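Local coordinates for Lin1840 protein (Listeria innocua serovar 6a, PDB 4ZOC) that probably hydrolyses terminal, non-reducing beta-D-glucosyl residues, acting as a family 3 beta-glucosidase in the breakdown of beta-1,2-glucans, at residues 112-123 against 163-172; 637-646 against 658-669. The protein carries 2 engineered substitutions. All coordinates share one frame; numbering follows the deposited sequence.

Contact 1 (112-123 against 163-172); sequences RETVRVMAEVSA and ELGKAMVDGY
One carboxylate oxygen, OE1 of E163, takes two N-H groups from R112: NE and NH2 each stand 3.0 Å from E163 OE1. The arginine presents its side edge, and the oxygen lies in the guanidinium plane, while the carboxylate is turned 73° against that plane. NE is received on the anti lone pair of OE1. On the other oxygen, E163 OE2, K166 NZ binds from the syn side, so both carboxylate oxygens have a cationic partner. The long arginine suits this place because its chain, extended from CG to NE, reaches from the first turn of helix 112-128 to E163.

These are two helices of the TIM-barrel domain, with axes 6.9 Å apart at closest approach and crossing at -33°. Small residues permit such closeness. G171, with no side chain, brings its CA to 3.5 Å from R116 O in a CA-H...O contact. A167 serves likewise, its CB against R112 O. CB of A119 sits over one face of the Y172 ring, 3.6 Å from its centroid, a CH-pi contact. S122 CB lies at the edge of that ring, and the Y172 hydroxyl bonds to S136 and, through a water, to S122 OG.

Between these ends V115 inserts its CG1, anti to the backbone N (chi1 172°), against CG of M168, a tight 3.2 Å from V115 CG1. The thioether of M168 meets the methyl of M118. Along the solvent-facing flank, the side edge of R116, NE and NH2, grips both oxygens of E113, while NH1 binds E120 OE2 and a water shared with D170 O.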
loop_
_atom_site.group_PDB
_atom_site.type_symbol
_atom_site.label_atom_id
_atom_site.label_comp_id
_atom_site.label_asym_id
_atom_site.label_seq_id
_atom_site.Cartn_x
_atom_site.Cartn_y
_atom_site.Cartn_z
ATOM N N ARG A 112 6.601 29.735 -3.668
ATOM C CA ARG A 112 6.103 30.096 -2.355
ATOM C C ARG A 112 5.233 31.362 -2.473
ATOM O O ARG A 112 4.161 31.424 -1.888
ATOM C CB ARG A 112 7.218 30.283 -1.328
ATOM C CG ARG A 112 7.994 29.027 -0.978
ATOM C CD ARG A 112 9.279 29.469 -0.284
ATOM N NE ARG A 112 10.150 28.387 0.181
ATOM C CZ ARG A 112 11.133 27.859 -0.579
ATOM N NH1 ARG A 112 11.329 28.269 -1.819
ATOM N NH2 ARG A 112 11.932 26.929 -0.077
ATOM N N GLU A 113 5.683 32.371 -3.214
ATOM C CA GLU A 113 4.962 33.670 -3.255
ATOM C C GLU A 113 3.587 33.485 -3.975
ATOM O O GLU A 113 2.613 34.047 -3.535
ATOM C CB GLU A 113 5.822 34.747 -3.878
ATOM C CG GLU A 113 5.143 36.131 -4.024
ATOM C CD GLU A 113 4.785 36.798 -2.771
ATOM O OE1 GLU A 113 5.076 36.285 -1.641
ATOM O OE2 GLU A 113 4.160 37.871 -2.915
ATOM N N THR A 114 3.499 32.645 -5.014
ATOM C CA THR A 114 2.228 32.315 -5.612
ATOM C C THR A 114 1.235 31.792 -4.580
ATOM O O THR A 114 0.089 32.173 -4.577
ATOM C CB THR A 114 2.379 31.331 -6.789
ATOM O OG1 THR A 114 3.105 31.946 -7.850
ATOM C CG2 THR A 114 1.074 30.727 -7.343
ATOM N N VAL A 115 1.678 30.823 -3.756
ATOM C CA VAL A 115 0.801 30.250 -2.730
ATOM C C VAL A 115 0.420 31.264 -1.654
ATOM O O VAL A 115 -0.738 31.332 -1.254
ATOM C CB VAL A 115 1.471 28.991 -2.178
ATOM C CG1 VAL A 115 0.725 28.482 -1.005
ATOM C CG2 VAL A 115 1.596 27.999 -3.360
ATOM N N ARG A 116 1.354 32.088 -1.213
ATOM C CA ARG A 116 0.988 33.137 -0.270
ATOM C C ARG A 116 -0.049 34.131 -0.826
ATOM O O ARG A 116 -0.994 34.519 -0.152
ATOM C CB ARG A 116 2.252 33.874 0.160
ATOM C CG ARG A 116 2.042 34.862 1.335
ATOM C CD ARG A 116 3.204 35.882 1.463
ATOM N NE ARG A 116 3.161 36.811 0.347
ATOM C CZ ARG A 116 2.304 37.793 0.198
ATOM N NH1 ARG A 116 1.412 38.072 1.175
ATOM N NH2 ARG A 116 2.321 38.538 -0.902
ATOM N N VAL A 117 0.149 34.571 -2.065
ATOM C CA VAL A 117 -0.806 35.473 -2.688
ATOM C C VAL A 117 -2.191 34.843 -2.824
ATOM O O VAL A 117 -3.197 35.484 -2.566
ATOM C CB VAL A 117 -0.302 35.956 -4.067
ATOM C CG1 VAL A 117 -1.415 36.642 -4.862
ATOM C CG2 VAL A 117 0.901 36.877 -3.884
ATOM N N MET A 118 -2.219 33.574 -3.240
ATOM C CA MET A 118 -3.466 32.860 -3.292
ATOM C C MET A 118 -4.165 32.971 -1.931
ATOM O O MET A 118 -5.371 33.310 -1.848
ATOM C CB MET A 118 -3.286 31.411 -3.696
ATOM C CG MET A 118 -4.579 30.575 -3.734
ATOM S SD MET A 118 -5.262 29.992 -2.197
ATOM C CE MET A 118 -4.056 28.877 -1.577
ATOM N N ALA A 119 -3.457 32.618 -0.850
ATOM C CA ALA A 119 -4.105 32.631 0.458
ATOM C C ALA A 119 -4.495 34.051 0.918
ATOM O O ALA A 119 -5.540 34.255 1.543
ATOM C CB ALA A 119 -3.176 31.975 1.410
ATOM N N GLU A 120 -3.646 35.054 0.609
ATOM C CA GLU A 120 -4.038 36.442 0.878
ATOM C C GLU A 120 -5.348 36.902 0.186
ATOM O O GLU A 120 -6.211 37.502 0.844
ATOM C CB GLU A 120 -2.857 37.381 0.575
ATOM C CG GLU A 120 -3.149 38.841 0.936
ATOM C CD GLU A 120 -1.870 39.602 0.773
ATOM O OE1 GLU A 120 -1.668 40.079 -0.317
ATOM O OE2 GLU A 120 -1.027 39.642 1.687
ATOM N N VAL A 121 -5.489 36.618 -1.114
ATOM C CA VAL A 121 -6.704 36.953 -1.815
ATOM C C VAL A 121 -7.912 36.209 -1.228
ATOM O O VAL A 121 -8.990 36.766 -1.050
ATOM C CB VAL A 121 -6.582 36.743 -3.320
ATOM C CG1 VAL A 121 -7.903 36.921 -4.012
ATOM C CG2 VAL A 121 -5.542 37.657 -3.919
ATOM N N SER A 122 -7.735 34.940 -0.940
ATOM C CA SER A 122 -8.762 34.108 -0.380
ATOM C C SER A 122 -9.277 34.759 0.903
ATOM O O SER A 122 -10.477 34.857 1.109
ATOM C CB SER A 122 -8.163 32.770 -0.042
ATOM O OG SER A 122 -7.851 32.015 -1.243
ATOM N N ALA A 123 -8.338 35.152 1.767
ATOM C CA ALA A 123 -8.701 35.783 3.052
ATOM C C ALA A 123 -9.344 37.154 2.871
ATOM O O ALA A 123 -10.285 37.458 3.563
ATOM C CB ALA A 123 -7.517 35.896 3.981
ATOM N N GLU A 163 6.972 23.804 2.982
ATOM C CA GLU A 163 7.325 25.192 2.529
ATOM C C GLU A 163 6.071 25.883 2.017
ATOM O O GLU A 163 5.771 27.017 2.397
ATOM C CB GLU A 163 8.441 25.176 1.541
ATOM C CG GLU A 163 9.772 24.695 2.159
ATOM C CD GLU A 163 10.315 25.714 3.111
ATOM O OE1 GLU A 163 10.639 26.782 2.664
ATOM O OE2 GLU A 163 10.380 25.485 4.333
ATOM N N LEU A 164 5.289 25.175 1.222
ATOM C CA LEU A 164 4.042 25.771 0.721
ATOM C C LEU A 164 2.919 25.923 1.778
ATOM O O LEU A 164 2.121 26.904 1.756
ATOM C CB LEU A 164 3.570 25.028 -0.504
ATOM C CG LEU A 164 4.619 24.975 -1.645
ATOM C CD1 LEU A 164 3.904 24.304 -2.824
ATOM C CD2 LEU A 164 5.154 26.302 -2.108
ATOM N N GLY A 165 2.877 25.016 2.738
ATOM C CA GLY A 165 1.968 25.165 3.843
ATOM C C GLY A 165 2.274 26.408 4.647
ATOM O O GLY A 165 1.358 27.140 5.015
ATOM N N LYS A 166 3.543 26.627 4.947
ATOM C CA LYS A 166 3.940 27.830 5.625
ATOM C C LYS A 166 3.557 29.085 4.827
ATOM O O LYS A 166 3.031 30.060 5.399
ATOM C CB LYS A 166 5.416 27.887 5.950
ATOM C CG LYS A 166 5.805 26.904 6.970
ATOM C CD LYS A 166 7.262 27.042 7.379
ATOM C CE LYS A 166 8.139 26.548 6.316
ATOM N NZ LYS A 166 9.556 26.824 6.714
ATOM N N ALA A 167 3.786 29.064 3.507
ATOM C CA ALA A 167 3.338 30.169 2.692
ATOM C C ALA A 167 1.831 30.413 2.753
ATOM O O ALA A 167 1.419 31.582 2.816
ATOM C CB ALA A 167 3.834 29.992 1.269
ATOM N N MET A 168 1.015 29.338 2.792
ATOM C CA MET A 168 -0.452 29.514 2.876
ATOM C C MET A 168 -0.862 30.119 4.206
ATOM O O MET A 168 -1.659 31.085 4.260
ATOM C CB MET A 168 -1.167 28.205 2.713
ATOM C CG MET A 168 -1.344 27.692 1.331
ATOM S SD MET A 168 -2.783 26.544 1.173
ATOM C CE MET A 168 -2.087 25.771 -0.273
ATOM N N VAL A 169 -0.264 29.600 5.284
ATOM C CA VAL A 169 -0.573 30.126 6.635
ATOM C C VAL A 169 -0.244 31.633 6.698
ATOM O O VAL A 169 -1.039 32.437 7.181
ATOM C CB VAL A 169 0.182 29.343 7.710
ATOM C CG1 VAL A 169 0.057 30.052 9.083
ATOM C CG2 VAL A 169 -0.339 27.926 7.804
ATOM N N ASP A 170 0.937 32.007 6.191
ATOM C CA ASP A 170 1.363 33.402 6.161
ATOM C C ASP A 170 0.366 34.257 5.327
ATOM O O ASP A 170 -0.044 35.335 5.726
ATOM C CB ASP A 170 2.753 33.462 5.578
ATOM C CG ASP A 170 3.340 34.856 5.604
ATOM O OD1 ASP A 170 3.024 35.669 6.519
ATOM O OD2 ASP A 170 4.157 35.141 4.691
ATOM N N GLY A 171 -0.028 33.745 4.171
ATOM C CA GLY A 171 -1.001 34.430 3.314
ATOM C C GLY A 171 -2.349 34.650 3.977
ATOM O O GLY A 171 -2.963 35.766 3.910
ATOM N N TYR A 172 -2.846 33.622 4.652
ATOM C CA TYR A 172 -4.196 33.739 5.308
ATOM C C TYR A 172 -4.132 34.662 6.513
ATOM O O TYR A 172 -4.980 35.511 6.668
ATOM C CB TYR A 172 -4.732 32.383 5.779
ATOM C CG TYR A 172 -5.092 31.366 4.687
ATOM C CD1 TYR A 172 -5.961 31.691 3.668
ATOM C CD2 TYR A 172 -4.680 30.025 4.775
ATOM C CE1 TYR A 172 -6.343 30.761 2.729
ATOM C CE2 TYR A 172 -5.046 29.112 3.781
ATOM C CZ TYR A 172 -5.884 29.480 2.775
ATOM O OH TYR A 172 -6.258 28.561 1.810
HETATM O O HOH W 1 1.157 37.472 4.126
HETATM O O HOH W 2 -8.112 29.375 -0.231
#

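Contact 2 (637-646 against 658-669); sequences AGKEVIQVYL and KELKAFEKVALQ
Backbone hydrogen bonds join strand 638-646 to strand 659-668 as antiparallel neighbours, through paired bonds at G638 with L668, E640 with V666, I642 with E664 and L646 with E659. The regular pattern breaks at V644, whose O accepts both K661 N at 2.8 Å and A662 N at 3.2 Å. K661 and A662 together face V644, a classic beta bulge that shifts the register by one.

Among the apolar contacts, CD1 of I642 meets CG2 of V666 at 3.7 Å on one face, branched chains that fill the core against I630. On the other, CD1 of L660 lies over a face of the Y645 ring, 3.8 Å from its centroid, and K658 CD approaches the opposite face. With CG of L660 anti to the backbone N (chi1 -170°), the leucine reaches across to the ring. The methylenes of K665 run past V641 CG2, carrying its amine on to E373, which also binds K639.

Polar side-chain bonds fix orientation: the Y645 hydroxyl donates in the carbonyl plane to OE1 of Q643, 2.6 Å from Y645 OH. E640 OE2 takes the N-H of V641 on its anti lone pair and also pairs with K549. A water joins L646 O to E659 OE1, an atom bound to R655 as well. Such a bulged antiparallel hairpin, at one margin of its sheet, belongs to the fibronectin type III-like beta-sandwich.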
loop_
_atom_site.group_PDB
_atom_site.type_symbol
_atom_site.label_atom_id
_atom_site.label_comp_id
_atom_site.label_asym_id
_atom_site.label_seq_id
_atom_site.Cartn_x
_atom_site.Cartn_y
_atom_site.Cartn_z
ATOM N N ALA A 637 12.198 34.503 -22.863
ATOM C CA ALA A 637 12.197 34.693 -21.412
ATOM C C ALA A 637 11.434 33.528 -20.770
ATOM O O ALA A 637 10.454 33.029 -21.353
ATOM C CB ALA A 637 11.515 35.997 -21.053
ATOM N N GLY A 638 11.900 33.075 -19.614
ATOM C CA GLY A 638 11.210 31.996 -18.947
ATOM C C GLY A 638 11.691 31.814 -17.571
ATOM O O GLY A 638 12.652 32.483 -17.148
ATOM N N LYS A 639 10.993 30.948 -16.843
ATOM C CA LYS A 639 11.341 30.569 -15.505
ATOM C C LYS A 639 11.749 29.088 -15.404
ATOM O O LYS A 639 11.179 28.203 -16.035
ATOM C CB LYS A 639 10.127 30.823 -14.578
ATOM C CG LYS A 639 9.813 32.294 -14.399
ATOM C CD LYS A 639 8.414 32.513 -13.914
ATOM C CE LYS A 639 8.075 33.983 -13.924
ATOM N NZ LYS A 639 6.801 34.055 -13.202
ATOM N N GLU A 640 12.748 28.824 -14.584
ATOM C CA GLU A 640 13.221 27.487 -14.334
ATOM C C GLU A 640 13.159 27.272 -12.823
ATOM O O GLU A 640 13.321 28.217 -12.019
ATOM C CB GLU A 640 14.693 27.354 -14.807
ATOM C CG GLU A 640 15.324 25.968 -14.621
ATOM C CD GLU A 640 14.536 24.851 -15.309
ATOM O OE1 GLU A 640 14.873 24.369 -16.418
ATOM O OE2 GLU A 640 13.507 24.445 -14.710
ATOM N N VAL A 641 12.939 26.031 -12.411
ATOM C CA VAL A 641 12.906 25.663 -10.960
ATOM C C VAL A 641 14.165 24.917 -10.656
ATOM O O VAL A 641 14.300 23.725 -10.983
ATOM C CB VAL A 641 11.615 24.863 -10.549
ATOM C CG1 VAL A 641 11.624 24.519 -9.045
ATOM C CG2 VAL A 641 10.407 25.665 -10.874
ATOM N N ILE A 642 15.098 25.620 -9.978
ATOM C CA ILE A 642 16.341 24.971 -9.494
ATOM C C ILE A 642 15.942 24.162 -8.255
ATOM O O ILE A 642 15.262 24.692 -7.380
ATOM C CB ILE A 642 17.421 25.966 -9.117
ATOM C CG1 ILE A 642 17.753 26.856 -10.334
ATOM C CG2 ILE A 642 18.582 25.244 -8.489
ATOM C CD1 ILE A 642 18.637 28.091 -10.075
ATOM N N GLN A 643 16.319 22.886 -8.234
ATOM C CA GLN A 643 16.034 21.937 -7.143
ATOM C C GLN A 643 17.326 21.403 -6.567
ATOM O O GLN A 643 18.213 21.011 -7.334
ATOM C CB GLN A 643 15.172 20.765 -7.649
ATOM C CG GLN A 643 13.865 21.261 -8.257
ATOM C CD GLN A 643 13.250 20.362 -9.258
ATOM O OE1 GLN A 643 13.159 19.151 -9.077
ATOM N NE2 GLN A 643 12.769 20.944 -10.305
ATOM N N VAL A 644 17.376 21.323 -5.240
ATOM C CA VAL A 644 18.525 20.699 -4.547
ATOM C C VAL A 644 18.027 19.553 -3.694
ATOM O O VAL A 644 17.163 19.732 -2.820
ATOM C CB VAL A 644 19.292 21.714 -3.695
ATOM C CG1 VAL A 644 20.480 21.058 -3.035
ATOM C CG2 VAL A 644 19.670 22.931 -4.519
ATOM N N TYR A 645 18.650 18.384 -3.928
ATOM C CA TYR A 645 18.385 17.177 -3.212
ATOM C C TYR A 645 19.598 16.686 -2.413
ATOM O O TYR A 645 20.783 16.893 -2.782
ATOM C CB TYR A 645 17.936 16.097 -4.205
ATOM C CG TYR A 645 16.716 16.401 -5.035
ATOM C CD1 TYR A 645 16.830 17.108 -6.204
ATOM C CD2 TYR A 645 15.489 15.867 -4.702
ATOM C CE1 TYR A 645 15.730 17.374 -7.014
ATOM C CE2 TYR A 645 14.343 16.169 -5.447
ATOM C CZ TYR A 645 14.473 16.897 -6.590
ATOM O OH TYR A 645 13.403 17.179 -7.363
ATOM N N LEU A 646 19.311 16.095 -1.298
ATOM C CA LEU A 646 20.292 15.416 -0.505
ATOM C C LEU A 646 20.003 13.866 -0.360
ATOM O O LEU A 646 18.819 13.414 -0.255
ATOM C CB LEU A 646 20.281 16.039 0.850
ATOM C CG LEU A 646 21.593 16.201 1.591
ATOM C CD1 LEU A 646 22.627 16.940 0.691
ATOM C CD2 LEU A 646 21.238 16.952 2.864
ATOM N N LYS A 658 16.994 10.060 -2.676
ATOM C CA LYS A 658 17.083 11.533 -2.705
ATOM C C LYS A 658 15.919 12.108 -1.878
ATOM O O LYS A 658 14.820 11.545 -1.848
ATOM C CB LYS A 658 16.749 12.114 -4.139
ATOM C CG LYS A 658 17.675 11.836 -5.190
ATOM C CD LYS A 658 17.156 12.483 -6.446
ATOM C CE LYS A 658 18.146 12.382 -7.577
ATOM N NZ LYS A 658 18.899 11.159 -7.896
ATOM N N GLU A 659 16.161 13.303 -1.321
ATOM C CA GLU A 659 15.097 14.074 -0.752
ATOM C C GLU A 659 15.273 15.517 -1.155
ATOM O O GLU A 659 16.409 16.046 -1.021
ATOM C CB GLU A 659 15.116 13.971 0.768
ATOM C CG GLU A 659 14.871 12.606 1.362
ATOM C CD GLU A 659 14.952 12.643 2.898
ATOM O OE1 GLU A 659 15.888 13.172 3.501
ATOM O OE2 GLU A 659 14.030 12.168 3.516
ATOM N N LEU A 660 14.201 16.191 -1.568
ATOM C CA LEU A 660 14.294 17.597 -1.857
ATOM C C LEU A 660 14.529 18.401 -0.583
ATOM O O LEU A 660 13.817 18.180 0.417
ATOM C CB LEU A 660 12.992 18.146 -2.489
ATOM C CG LEU A 660 12.987 19.536 -3.069
ATOM C CD1 LEU A 660 13.843 19.630 -4.335
ATOM C CD2 LEU A 660 11.525 19.957 -3.300
ATOM N N LYS A 661 15.512 19.316 -0.616
ATOM C CA LYS A 661 15.836 20.112 0.556
ATOM C C LYS A 661 15.953 21.610 0.259
ATOM O O LYS A 661 16.107 22.387 1.214
ATOM C CB LYS A 661 17.152 19.638 1.168
ATOM C CG LYS A 661 17.175 18.218 1.696
ATOM C CD LYS A 661 16.269 17.959 2.795
ATOM C CE LYS A 661 16.486 16.515 3.285
ATOM N NZ LYS A 661 15.473 16.315 4.340
ATOM N N ALA A 662 15.815 22.023 -1.020
ATOM C CA ALA A 662 15.761 23.396 -1.379
ATOM C C ALA A 662 15.235 23.508 -2.769
ATOM O O ALA A 662 15.414 22.628 -3.606
ATOM C CB ALA A 662 17.155 24.102 -1.255
ATOM N N PHE A 663 14.573 24.615 -3.021
ATOM C CA PHE A 663 14.124 24.940 -4.393
ATOM C C PHE A 663 13.907 26.444 -4.531
ATOM O O PHE A 663 13.551 27.108 -3.538
ATOM C CB PHE A 663 12.826 24.167 -4.735
ATOM C CG PHE A 663 11.638 24.558 -3.881
ATOM C CD1 PHE A 663 11.389 23.920 -2.707
ATOM C CD2 PHE A 663 10.778 25.575 -4.286
ATOM C CE1 PHE A 663 10.303 24.256 -1.962
ATOM C CE2 PHE A 663 9.684 25.907 -3.511
ATOM C CZ PHE A 663 9.441 25.255 -2.334
ATOM N N GLU A 664 14.104 26.980 -5.734
ATOM C CA GLU A 664 13.817 28.380 -6.057
ATOM C C GLU A 664 13.501 28.464 -7.541
ATOM O O GLU A 664 14.184 27.885 -8.420
ATOM C CB GLU A 664 15.019 29.346 -5.784
ATOM C CG GLU A 664 14.644 30.782 -6.062
ATOM C CD GLU A 664 15.678 31.827 -5.712
ATOM O OE1 GLU A 664 16.527 31.595 -4.822
ATOM O OE2 GLU A 664 15.628 32.926 -6.332
ATOM N N LYS A 665 12.437 29.134 -7.827
ATOM C CA LYS A 665 12.021 29.385 -9.189
ATOM C C LYS A 665 12.622 30.716 -9.660
ATOM O O LYS A 665 12.470 31.741 -8.998
ATOM C CB LYS A 665 10.499 29.424 -9.295
ATOM C CG LYS A 665 9.984 29.478 -10.696
ATOM C CD LYS A 665 8.472 29.254 -10.606
ATOM C CE LYS A 665 7.945 28.533 -11.748
ATOM N NZ LYS A 665 6.478 28.342 -11.615
ATOM N N VAL A 666 13.321 30.673 -10.781
ATOM C CA VAL A 666 14.168 31.822 -11.174
ATOM C C VAL A 666 13.698 32.302 -12.528
ATOM O O VAL A 666 13.618 31.542 -13.435
ATOM C CB VAL A 666 15.679 31.451 -11.214
ATOM C CG1 VAL A 666 16.533 32.669 -11.465
ATOM C CG2 VAL A 666 16.165 30.831 -9.903
ATOM N N ALA A 667 13.330 33.576 -12.613
ATOM C CA ALA A 667 12.894 34.226 -13.838
ATOM C C ALA A 667 14.090 34.887 -14.577
ATOM O O ALA A 667 14.936 35.552 -13.950
ATOM C CB ALA A 667 11.877 35.282 -13.488
ATOM N N LEU A 668 14.205 34.609 -15.863
ATOM C CA LEU A 668 15.351 35.068 -16.629
ATOM C C LEU A 668 14.926 35.504 -18.004
ATOM O O LEU A 668 14.289 34.739 -18.723
ATOM C CB LEU A 668 16.358 33.937 -16.809
ATOM C CG LEU A 668 16.985 33.422 -15.537
ATOM C CD1 LEU A 668 17.576 32.067 -15.786
ATOM C CD2 LEU A 668 18.032 34.354 -14.933
ATOM N N GLN A 669 15.312 36.716 -18.387
ATOM C CA GLN A 669 15.124 37.133 -19.752
ATOM C C GLN A 669 16.029 36.341 -20.650
ATOM O O GLN A 669 16.970 35.662 -20.200
ATOM C CB GLN A 669 15.421 38.631 -19.853
ATOM C CG GLN A 669 14.404 39.474 -19.121
ATOM C CD GLN A 669 13.036 39.443 -19.798
ATOM O OE1 GLN A 669 12.922 39.768 -20.962
ATOM N NE2 GLN A 669 12.004 39.019 -19.066
HETATM O O HOH W 3 18.261 12.868 2.382
#

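How the contacts relate
From the N terminus, contact 1 comes first: helix 112-123 meets helix 163-172, closing a loop of 39 residues within the TIM-barrel domain. The chain then completes the barrel and passes through the C-terminal family 3 domain before contact 2 closes a hairpin over 11 residues, 647-657, in the fibronectin type III-like domain. The two loops are in series and neither nests nor crosses, yet in space they meet, their centres about 19 Å apart. R112 NH1 probably donates to F663 O, at 3.0 Å, and its guanidinium makes a cation-pi contact with F663, whose CZ also packs on E163 CB, tying hairpin to barrel helices.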